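Local coordinates for oxysterol-binding protein homolog 3 (Saccharomyces cerevisiae, PDB 4IC4) that carries lipids between membranes through the cytosol in phosphoinositide-coupled directional transport, its OSBP-related domain binding sterols and phospholipids, at residues S70-I75 and L139-V144; E80-L85 and L158-S163; K87-P92 and L187-T192. All coordinates share one frame; numbering follows the deposited sequence.

Contact 1: S70-I75 and L139-V144; sequences SILQLI and LISEKV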
loop_
_atom_site.group_PDB
_atom_site.type_symbol
_atom_site.label_atom_id
_atom_site.label_comp_id
_atom_site.label_asym_id
_atom_site.label_seq_id
_atom_site.Cartn_x
_atom_site.Cartn_y
_atom_site.Cartn_z
ATOM N N SER A 70 -2.163 9.357 -1.827
ATOM C CA SER A 70 -1.725 8.906 -3.148
ATOM C C SER A 70 -1.539 7.393 -3.116
ATOM O O SER A 70 -1.546 6.783 -2.045
ATOM C CB SER A 70 -0.399 9.566 -3.534
ATOM O OG SER A 70 0.675 9.008 -2.793
ATOM N N ILE A 71 -1.360 6.781 -4.283
ATOM C CA ILE A 71 -1.172 5.332 -4.316
ATOM C C ILE A 71 0.109 4.941 -3.578
ATOM O O ILE A 71 0.182 3.868 -2.980
ATOM C CB ILE A 71 -1.118 4.795 -5.761
ATOM C CG1 ILE A 71 -2.456 5.060 -6.455
ATOM C CG2 ILE A 71 -0.817 3.291 -5.752
ATOM C CD1 ILE A 71 -2.510 4.578 -7.891
ATOM N N LEU A 72 1.121 5.804 -3.613
ATOM C CA LEU A 72 2.361 5.504 -2.902
ATOM C C LEU A 72 2.057 5.386 -1.411
ATOM O O LEU A 72 2.596 4.517 -0.723
ATOM C CB LEU A 72 3.398 6.606 -3.128
ATOM C CG LEU A 72 3.916 6.780 -4.559
ATOM C CD1 LEU A 72 4.819 8.011 -4.626
ATOM C CD2 LEU A 72 4.673 5.535 -4.991
ATOM N N GLN A 73 1.190 6.264 -0.914
ATOM C CA GLN A 73 0.813 6.231 0.491
ATOM C C GLN A 73 -0.030 4.983 0.793
ATOM O O GLN A 73 0.155 4.336 1.826
ATOM C CB GLN A 73 0.073 7.527 0.858
ATOM C CG GLN A 73 1.014 8.737 0.813
ATOM C CD GLN A 73 0.313 10.072 0.959
ATOM O OE1 GLN A 73 -0.642 10.374 0.241
ATOM N NE2 GLN A 73 0.801 10.894 1.885
ATOM N N LEU A 74 -0.938 4.630 -0.116
ATOM C CA LEU A 74 -1.768 3.442 0.072
ATOM C C LEU A 74 -0.909 2.187 0.205
ATOM O O LEU A 74 -1.086 1.396 1.132
ATOM C CB LEU A 74 -2.720 3.250 -1.112
ATOM C CG LEU A 74 -3.411 1.879 -1.122
ATOM C CD1 LEU A 74 -4.381 1.793 0.041
ATOM C CD2 LEU A 74 -4.142 1.664 -2.439
ATOM N N ILE A 75 0.020 1.998 -0.722
ATOM C CA ILE A 75 0.861 0.811 -0.667
ATOM C C ILE A 75 1.761 0.807 0.574
ATOM O O ILE A 75 2.137 -0.258 1.070
ATOM C CB ILE A 75 1.676 0.672 -1.962
ATOM C CG1 ILE A 75 0.704 0.486 -3.134
ATOM C CG2 ILE A 75 2.626 -0.520 -1.863
ATOM C CD1 ILE A 75 1.372 0.406 -4.492
ATOM N N LEU A 139 10.934 4.174 5.133
ATOM C CA LEU A 139 10.559 3.714 3.817
ATOM C C LEU A 139 10.647 4.853 2.821
ATOM O O LEU A 139 10.392 6.009 3.162
ATOM C CB LEU A 139 9.123 3.177 3.876
ATOM C CG LEU A 139 8.310 2.860 2.621
ATOM C CD1 LEU A 139 7.141 1.957 3.014
ATOM C CD2 LEU A 139 7.801 4.139 1.966
ATOM N N ILE A 140 11.059 4.531 1.600
ATOM C CA ILE A 140 11.085 5.515 0.531
ATOM C C ILE A 140 10.422 4.845 -0.673
ATOM O O ILE A 140 10.594 3.647 -0.904
ATOM C CB ILE A 140 12.519 5.988 0.163
ATOM C CG1 ILE A 140 12.439 7.011 -0.975
ATOM C CG2 ILE A 140 13.385 4.815 -0.261
ATOM C CD1 ILE A 140 11.613 8.244 -0.650
ATOM N N SER A 141 9.628 5.610 -1.412
ATOM C CA SER A 141 8.946 5.090 -2.585
ATOM C C SER A 141 8.931 6.148 -3.680
ATOM O O SER A 141 9.033 7.347 -3.404
ATOM C CB SER A 141 7.516 4.670 -2.231
ATOM O OG SER A 141 6.729 5.764 -1.786
ATOM N N GLU A 142 8.798 5.698 -4.920
ATOM C CA GLU A 142 8.791 6.601 -6.061
ATOM C C GLU A 142 8.022 5.981 -7.222
ATOM O O GLU A 142 8.064 4.767 -7.422
ATOM C CB GLU A 142 10.245 6.881 -6.479
ATOM C CG GLU A 142 10.421 7.814 -7.667
ATOM C CD GLU A 142 11.874 8.249 -7.879
ATOM O OE1 GLU A 142 12.797 7.459 -7.585
ATOM O OE2 GLU A 142 12.092 9.383 -8.355
ATOM N N LYS A 143 7.287 6.801 -7.965
ATOM C CA LYS A 143 6.597 6.281 -9.139
ATOM C C LYS A 143 7.679 6.318 -10.214
ATOM O O LYS A 143 8.133 7.398 -10.605
ATOM C CB LYS A 143 5.424 7.165 -9.547
ATOM C CG LYS A 143 4.695 6.621 -10.767
ATOM C CD LYS A 143 3.461 7.428 -11.088
ATOM C CE LYS A 143 2.747 6.860 -12.305
ATOM N NZ LYS A 143 1.501 7.618 -12.605
ATOM N N VAL A 144 8.099 5.144 -10.683
ATOM C CA VAL A 144 9.177 5.057 -11.667
ATOM C C VAL A 144 8.764 4.924 -13.132
ATOM O O VAL A 144 9.601 5.050 -14.032
ATOM C CB VAL A 144 10.142 3.901 -11.304
ATOM C CG1 VAL A 144 10.746 4.148 -9.923
ATOM C CG2 VAL A 144 9.402 2.567 -11.320
#
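L72 on the first turn of helix 71-76 reaches down to strand 137-145 and leans against S141. Nearly all the tight packing here comes from this one leucine. Its CB lies 3.7 Å from S141 OG, while methyl CD2 leans past the hydroxyl to rest 4.0 Å from E142 C, beside the peptide link into K143. With CG anti to the carbonyl carbon (chi1 -65°), the isobutyl group extends toward the strand and both CB and CD2 can meet the same serine oxygen. That oxygen is buried under aliphatic carbon but not stranded, since S141 OG hydrogen-bonds to F128 O on the adjacent strand.

The rest of the interface is looser. Helix and strand segments run at 138° to each other with their axes 9.0 Å apart at closest, and E142 and K143 contribute only small areas. I75 and L139 stay more than 5 Å from the opposite segment and pack on F153 and F79. K143, fully extended, runs away from the helix and bonds P122 O through NZ, passing close to H146, one of the residues that bind phosphatidylinositol 4-phosphate. All the touching residues are buried, so the loose side is no open surface.

The helix start is fixed by a capping box. Q73 N makes a weak bond to S70 OG; in return S70 N donates to Q73 OE1 at 2.8 Å, in the carbonyl plane on a lone pair. S70 OG also bonds S321 OG.

In the barrel of the OSBP-related domain, the helix covers one face of strand 137-145, and L72 touches F128 and F151 on the two flanking strands, 127-132 and 150-157. E142 points away from the helix, its carboxylate held by K362 N and Y363 N, and packs with I140 against F364 of strand 364-368.

Contact 2: E80-L85 and L158-S163; sequences EYAPLL and LDWECS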
loop_
_atom_site.group_PDB
_atom_site.type_symbol
_atom_site.label_atom_id
_atom_site.label_comp_id
_atom_site.label_asym_id
_atom_site.label_seq_id
_atom_site.Cartn_x
_atom_site.Cartn_y
_atom_site.Cartn_z
ATOM N N GLU A 80 1.905 -1.150 7.933
ATOM C CA GLU A 80 1.238 -0.741 9.164
ATOM C C GLU A 80 1.626 -1.651 10.331
ATOM O O GLU A 80 1.791 -1.185 11.457
ATOM C CB GLU A 80 -0.288 -0.773 8.991
ATOM C CG GLU A 80 -1.048 -0.396 10.262
ATOM C CD GLU A 80 -2.561 -0.500 10.125
ATOM O OE1 GLU A 80 -3.067 -0.797 9.019
ATOM O OE2 GLU A 80 -3.247 -0.278 11.144
ATOM N N TYR A 81 1.765 -2.948 10.055
ATOM C CA TYR A 81 2.105 -3.913 11.098
ATOM C C TYR A 81 3.527 -4.451 10.955
ATOM O O TYR A 81 3.793 -5.644 11.161
ATOM C CB TYR A 81 1.087 -5.061 11.083
ATOM C CG TYR A 81 -0.340 -4.597 11.289
ATOM C CD1 TYR A 81 -0.840 -4.326 12.566
ATOM C CD2 TYR A 81 -1.186 -4.392 10.198
ATOM C CE1 TYR A 81 -2.153 -3.859 12.748
ATOM C CE2 TYR A 81 -2.494 -3.928 10.372
ATOM C CZ TYR A 81 -2.969 -3.664 11.644
ATOM O OH TYR A 81 -4.259 -3.205 11.800
ATOM N N ALA A 82 4.436 -3.547 10.611
ATOM C CA ALA A 82 5.848 -3.867 10.452
ATOM C C ALA A 82 6.455 -4.583 11.664
ATOM O O ALA A 82 7.392 -5.369 11.507
ATOM C CB ALA A 82 6.635 -2.592 10.160
ATOM N N PRO A 83 5.957 -4.306 12.888
ATOM C CA PRO A 83 6.539 -5.000 14.045
ATOM C C PRO A 83 6.472 -6.525 13.923
ATOM O O PRO A 83 7.217 -7.239 14.593
ATOM C CB PRO A 83 5.723 -4.460 15.215
ATOM C CG PRO A 83 5.472 -3.043 14.791
ATOM C CD PRO A 83 5.097 -3.190 13.330
ATOM N N LEU A 84 5.576 -7.024 13.076
ATOM C CA LEU A 84 5.472 -8.467 12.864
ATOM C C LEU A 84 6.765 -8.983 12.238
ATOM O O LEU A 84 7.205 -10.100 12.523
ATOM C CB LEU A 84 4.301 -8.792 11.933
ATOM C CG LEU A 84 2.894 -8.702 12.530
ATOM C CD1 LEU A 84 1.864 -8.827 11.425
ATOM C CD2 LEU A 84 2.700 -9.805 13.564
ATOM N N LEU A 85 7.366 -8.173 11.374
ATOM C CA LEU A 85 8.615 -8.562 10.728
ATOM C C LEU A 85 9.735 -8.584 11.756
ATOM O O LEU A 85 10.574 -9.490 11.763
ATOM C CB LEU A 85 8.959 -7.591 9.597
ATOM C CG LEU A 85 7.925 -7.544 8.468
ATOM C CD1 LEU A 85 8.366 -6.549 7.405
ATOM C CD2 LEU A 85 7.750 -8.939 7.875
ATOM N N LEU A 158 16.700 -2.076 11.237
ATOM C CA LEU A 158 18.015 -2.590 11.593
ATOM C C LEU A 158 18.124 -4.090 11.321
ATOM O O LEU A 158 19.187 -4.585 10.932
ATOM C CB LEU A 158 18.301 -2.340 13.078
ATOM C CG LEU A 158 19.563 -3.002 13.643
ATOM C CD1 LEU A 158 20.791 -2.351 13.035
ATOM C CD2 LEU A 158 19.589 -2.865 15.157
ATOM N N ASP A 159 17.017 -4.808 11.493
ATOM C CA ASP A 159 17.036 -6.259 11.335
ATOM C C ASP A 159 16.398 -6.858 10.084
ATOM O O ASP A 159 16.410 -8.074 9.907
ATOM C CB ASP A 159 16.416 -6.902 12.578
ATOM C CG ASP A 159 17.032 -6.387 13.865
ATOM O OD1 ASP A 159 18.275 -6.278 13.924
ATOM O OD2 ASP A 159 16.277 -6.092 14.813
ATOM N N TRP A 160 15.843 -6.020 9.219
ATOM C CA TRP A 160 15.219 -6.512 7.996
ATOM C C TRP A 160 15.012 -5.379 7.016
ATOM O O TRP A 160 15.053 -4.207 7.379
ATOM C CB TRP A 160 13.856 -7.170 8.284
ATOM C CG TRP A 160 12.884 -6.301 9.060
ATOM C CD1 TRP A 160 12.639 -6.351 10.402
ATOM C CD2 TRP A 160 12.055 -5.247 8.542
ATOM N NE1 TRP A 160 11.711 -5.397 10.754
ATOM C CE2 TRP A 160 11.336 -4.706 9.632
ATOM C CE3 TRP A 160 11.851 -4.708 7.263
ATOM C CZ2 TRP A 160 10.428 -3.648 9.487
ATOM C CZ3 TRP A 160 10.945 -3.651 7.118
ATOM C CH2 TRP A 160 10.247 -3.135 8.226
ATOM N N GLU A 161 14.817 -5.738 5.756
ATOM C CA GLU A 161 14.548 -4.746 4.730
ATOM C C GLU A 161 13.620 -5.394 3.724
ATOM O O GLU A 161 13.557 -6.622 3.621
ATOM C CB GLU A 161 15.834 -4.264 4.056
ATOM C CG GLU A 161 16.643 -5.339 3.362
ATOM C CD GLU A 161 17.834 -4.762 2.624
ATOM O OE1 GLU A 161 18.613 -4.004 3.244
ATOM O OE2 GLU A 161 17.991 -5.068 1.424
ATOM N N CYS A 162 12.886 -4.572 2.987
ATOM C CA CYS A 162 11.945 -5.088 2.011
ATOM C C CYS A 162 11.938 -4.225 0.759
ATOM O O CYS A 162 11.954 -3.000 0.843
ATOM C CB CYS A 162 10.544 -5.121 2.626
ATOM S SG CYS A 162 9.336 -6.076 1.685
ATOM N N SER A 163 11.939 -4.878 -0.400
ATOM C CA SER A 163 11.908 -4.195 -1.686
ATOM C C SER A 163 10.640 -4.639 -2.408
ATOM O O SER A 163 10.165 -5.766 -2.228
ATOM C CB SER A 163 13.144 -4.558 -2.506
ATOM O OG SER A 163 13.196 -5.956 -2.733
#
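L85 lies over the indole of W160, a CH-pi contact that seats helix 83-88 on the first residue of barrel strand 160-172. The CH-pi part is nearly vertical: L85 CB stands 3.7 Å from the centroid of the five-membered ring, 12° off its normal. The two side chains cross at about a right angle, and L85 CD1 extends to the six-membered ring, 3.9 Å from W160 CZ3.

Apolar contact adds a second touch. A82 CB, three residues earlier, approaches W160 CZ2 at 4.0 Å, so the benzo part of the indole is met by both the alanine and the leucine. F137 of strand 137-145 touches A82 and W160 as well, and F101 of helix 94-104 packs on L85, which closes this core between helices and barrel wall.

Ring stacking comes from H157, at the end of the preceding strand 150-157, which stacks on the indole. With W160 CG set between its own backbone N and carbonyl carbon (chi1 54°), the indole projects from the strand toward the helix.

The polar part is a single group: buried W160 NE1 lies 3.7 Å from L85 CB yet has its partner next door, hydrogen-bonding to T86 OG1.

Contact 3: K87-P92 and L187-T192; sequences KATQRP and LKFKTT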
loop_
_atom_site.group_PDB
_atom_site.type_symbol
_atom_site.label_atom_id
_atom_site.label_comp_id
_atom_site.label_asym_id
_atom_site.label_seq_id
_atom_site.Cartn_x
_atom_site.Cartn_y
_atom_site.Cartn_z
ATOM N N LYS A 87 9.383 -9.067 14.941
ATOM C CA LYS A 87 9.148 -10.222 15.805
ATOM C C LYS A 87 9.580 -11.501 15.095
ATOM O O LYS A 87 10.091 -12.432 15.724
ATOM C CB LYS A 87 7.669 -10.320 16.184
ATOM C CG LYS A 87 7.347 -11.500 17.090
ATOM C CD LYS A 87 5.879 -11.542 17.500
ATOM C CE LYS A 87 5.500 -10.380 18.405
ATOM N NZ LYS A 87 5.553 -9.071 17.702
ATOM N N ALA A 88 9.378 -11.538 13.783
ATOM C CA ALA A 88 9.749 -12.704 12.993
ATOM C C ALA A 88 11.241 -13.004 13.111
ATOM O O ALA A 88 11.634 -14.166 13.220
ATOM C CB ALA A 88 9.363 -12.488 11.525
ATOM N N THR A 89 12.069 -11.962 13.100
ATOM C CA THR A 89 13.518 -12.142 13.199
ATOM C C THR A 89 13.950 -12.616 14.581
ATOM O O THR A 89 15.122 -12.929 14.791
ATOM C CB THR A 89 14.295 -10.831 12.903
ATOM O OG1 THR A 89 14.044 -9.872 13.939
ATOM C CG2 THR A 89 13.883 -10.254 11.555
ATOM N N GLN A 90 13.008 -12.679 15.517
ATOM C CA GLN A 90 13.325 -13.093 16.880
ATOM C C GLN A 90 12.661 -14.411 17.275
ATOM O O GLN A 90 12.805 -14.868 18.410
ATOM C CB GLN A 90 12.908 -11.985 17.851
ATOM C CG GLN A 90 13.384 -10.602 17.423
ATOM C CD GLN A 90 12.770 -9.480 18.240
ATOM O OE1 GLN A 90 11.664 -9.608 18.764
ATOM N NE2 GLN A 90 13.480 -8.360 18.334
ATOM N N ARG A 91 11.949 -15.027 16.337
ATOM C CA ARG A 91 11.255 -16.286 16.600
ATOM C C ARG A 91 11.850 -17.453 15.817
ATOM O O ARG A 91 12.465 -17.260 14.770
ATOM C CB ARG A 91 9.774 -16.136 16.246
ATOM C CG ARG A 91 9.045 -15.090 17.074
ATOM C CD ARG A 91 8.537 -15.666 18.384
ATOM N NE ARG A 91 7.473 -16.640 18.157
ATOM C CZ ARG A 91 6.744 -17.191 19.121
ATOM N NH1 ARG A 91 5.796 -18.068 18.817
ATOM N NH2 ARG A 91 6.958 -16.867 20.390
ATOM N N PRO A 92 11.671 -18.687 16.318
ATOM C CA PRO A 92 12.200 -19.879 15.648
ATOM C C PRO A 92 11.407 -20.284 14.404
ATOM O O PRO A 92 11.916 -20.997 13.539
ATOM C CB PRO A 92 12.139 -20.937 16.746
ATOM C CG PRO A 92 10.901 -20.552 17.493
ATOM C CD PRO A 92 11.043 -19.045 17.604
ATOM N N LEU A 187 11.364 -9.751 0.991
ATOM C CA LEU A 187 11.787 -9.471 2.351
ATOM C C LEU A 187 13.113 -10.162 2.644
ATOM O O LEU A 187 13.313 -11.318 2.276
ATOM C CB LEU A 187 10.726 -9.975 3.331
ATOM C CG LEU A 187 11.091 -10.041 4.814
ATOM C CD1 LEU A 187 11.269 -8.637 5.366
ATOM C CD2 LEU A 187 9.996 -10.789 5.567
ATOM N N LYS A 188 14.015 -9.440 3.293
ATOM C CA LYS A 188 15.312 -9.990 3.671
ATOM C C LYS A 188 15.589 -9.743 5.146
ATOM O O LYS A 188 15.473 -8.617 5.628
ATOM C CB LYS A 188 16.442 -9.349 2.858
ATOM C CG LYS A 188 17.831 -9.707 3.380
ATOM C CD LYS A 188 18.933 -8.963 2.648
ATOM C CE LYS A 188 20.292 -9.281 3.252
ATOM N NZ LYS A 188 21.379 -8.511 2.591
ATOM N N PHE A 189 15.936 -10.805 5.863
ATOM C CA PHE A 189 16.298 -10.695 7.272
ATOM C C PHE A 189 17.751 -10.223 7.266
ATOM O O PHE A 189 18.614 -10.890 6.700
ATOM C CB PHE A 189 16.231 -12.064 7.956
ATOM C CG PHE A 189 14.870 -12.443 8.460
ATOM C CD1 PHE A 189 13.736 -11.730 8.079
ATOM C CD2 PHE A 189 14.719 -13.531 9.319
ATOM C CE1 PHE A 189 12.473 -12.099 8.548
ATOM C CE2 PHE A 189 13.467 -13.904 9.790
ATOM C CZ PHE A 189 12.341 -13.189 9.406
ATOM N N LYS A 190 18.023 -9.074 7.875
ATOM C CA LYS A 190 19.387 -8.566 7.914
ATOM C C LYS A 190 20.158 -9.230 9.047
ATOM O O LYS A 190 21.352 -8.996 9.231
ATOM C CB LYS A 190 19.377 -7.042 8.063
ATOM C CG LYS A 190 18.888 -6.340 6.800
ATOM C CD LYS A 190 18.560 -4.874 7.025
ATOM C CE LYS A 190 19.789 -4.052 7.352
ATOM N NZ LYS A 190 19.427 -2.623 7.546
ATOM N N THR A 191 19.463 -10.080 9.795
ATOM C CA THR A 191 20.079 -10.805 10.899
ATOM C C THR A 191 20.742 -12.080 10.385
ATOM O O THR A 191 21.887 -12.373 10.724
ATOM C CB THR A 191 19.032 -11.225 11.943
ATOM O OG1 THR A 191 17.962 -11.911 11.280
ATOM C CG2 THR A 191 18.490 -10.016 12.686
ATOM N N THR A 192 20.018 -12.819 9.549
ATOM C CA THR A 192 20.497 -14.096 9.017
ATOM C C THR A 192 20.607 -14.161 7.499
ATOM O O THR A 192 21.214 -15.083 6.951
ATOM C CB THR A 192 19.552 -15.218 9.426
ATOM O OG1 THR A 192 18.269 -14.971 8.833
ATOM C CG2 THR A 192 19.402 -15.271 10.939
HETATM O O HOH W 1 16.864 -13.736 12.957
#
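T89 sets its methyl squarely on the ring of F189. CG2 lies 3.7 Å from the ring centroid and only 7° off the normal, so this CH-pi contact falls over the middle of the face. A88 meets the same phenyl farther out, its CB 3.7 Å from F189 CZ, and T89 CA comes within 3.8 Å of F189 CE2. The ring therefore lies against the backbone of the type I turn A88 to R91, which follows on from helix 83-88.

The threonine's orientation is set by its hydroxyl. With chi1 at 67°, OG1 occupies the place between backbone N and carbonyl carbon and bonds T86 O one turn back, which turns CG2 to the phenylalanine. An alanine in place of F189 is likely to open a gap beneath the turn, leaving the T89 methyl and A88 CB without the surface they rest on.

At the exposed T191 a water joins the contact. T191 OG1 is 4.2 Å from T89 CB, and the water bridges T89 O and the T191 hydroxyl: it donates to T89 O at 2.7 Å and hydrogen-bonds T191 OG1 at the same distance. F189 also meets F196 of the neighbouring strand, the ring planes about 50° apart, and touches P94 at the start of helix 94-104.

The contact lies away from the residues that bind phosphatidylinositol 4-phosphate. It is an aromatic residue at the end of a barrel strand, 177-189, filling the corner under a turn that follows helix 83-88, where the helical layer of the OSBP-related domain meets its barrel.

In the fold
Following the chain from the N terminus, helix 71-76 and helix 83-88 come ahead of the barrel strands they meet, and each contact brings a later strand back to them. Contact 1 closes a loop of 63 residues at strand 137-145, contact 2 one of 72 at strand 160-172, and contact 3 one of 94 at the end of strand 177-189. Every pair of these loops crosses, because the helical segments and their strands come in the same order. Contacts 2 and 3 share helix 83-88 and adjoin through neighbouring antiparallel strands, with D159 O 2.8 Å from K190 N. Contact 1 stands apart, its centre about 16 Å from that of contact 2.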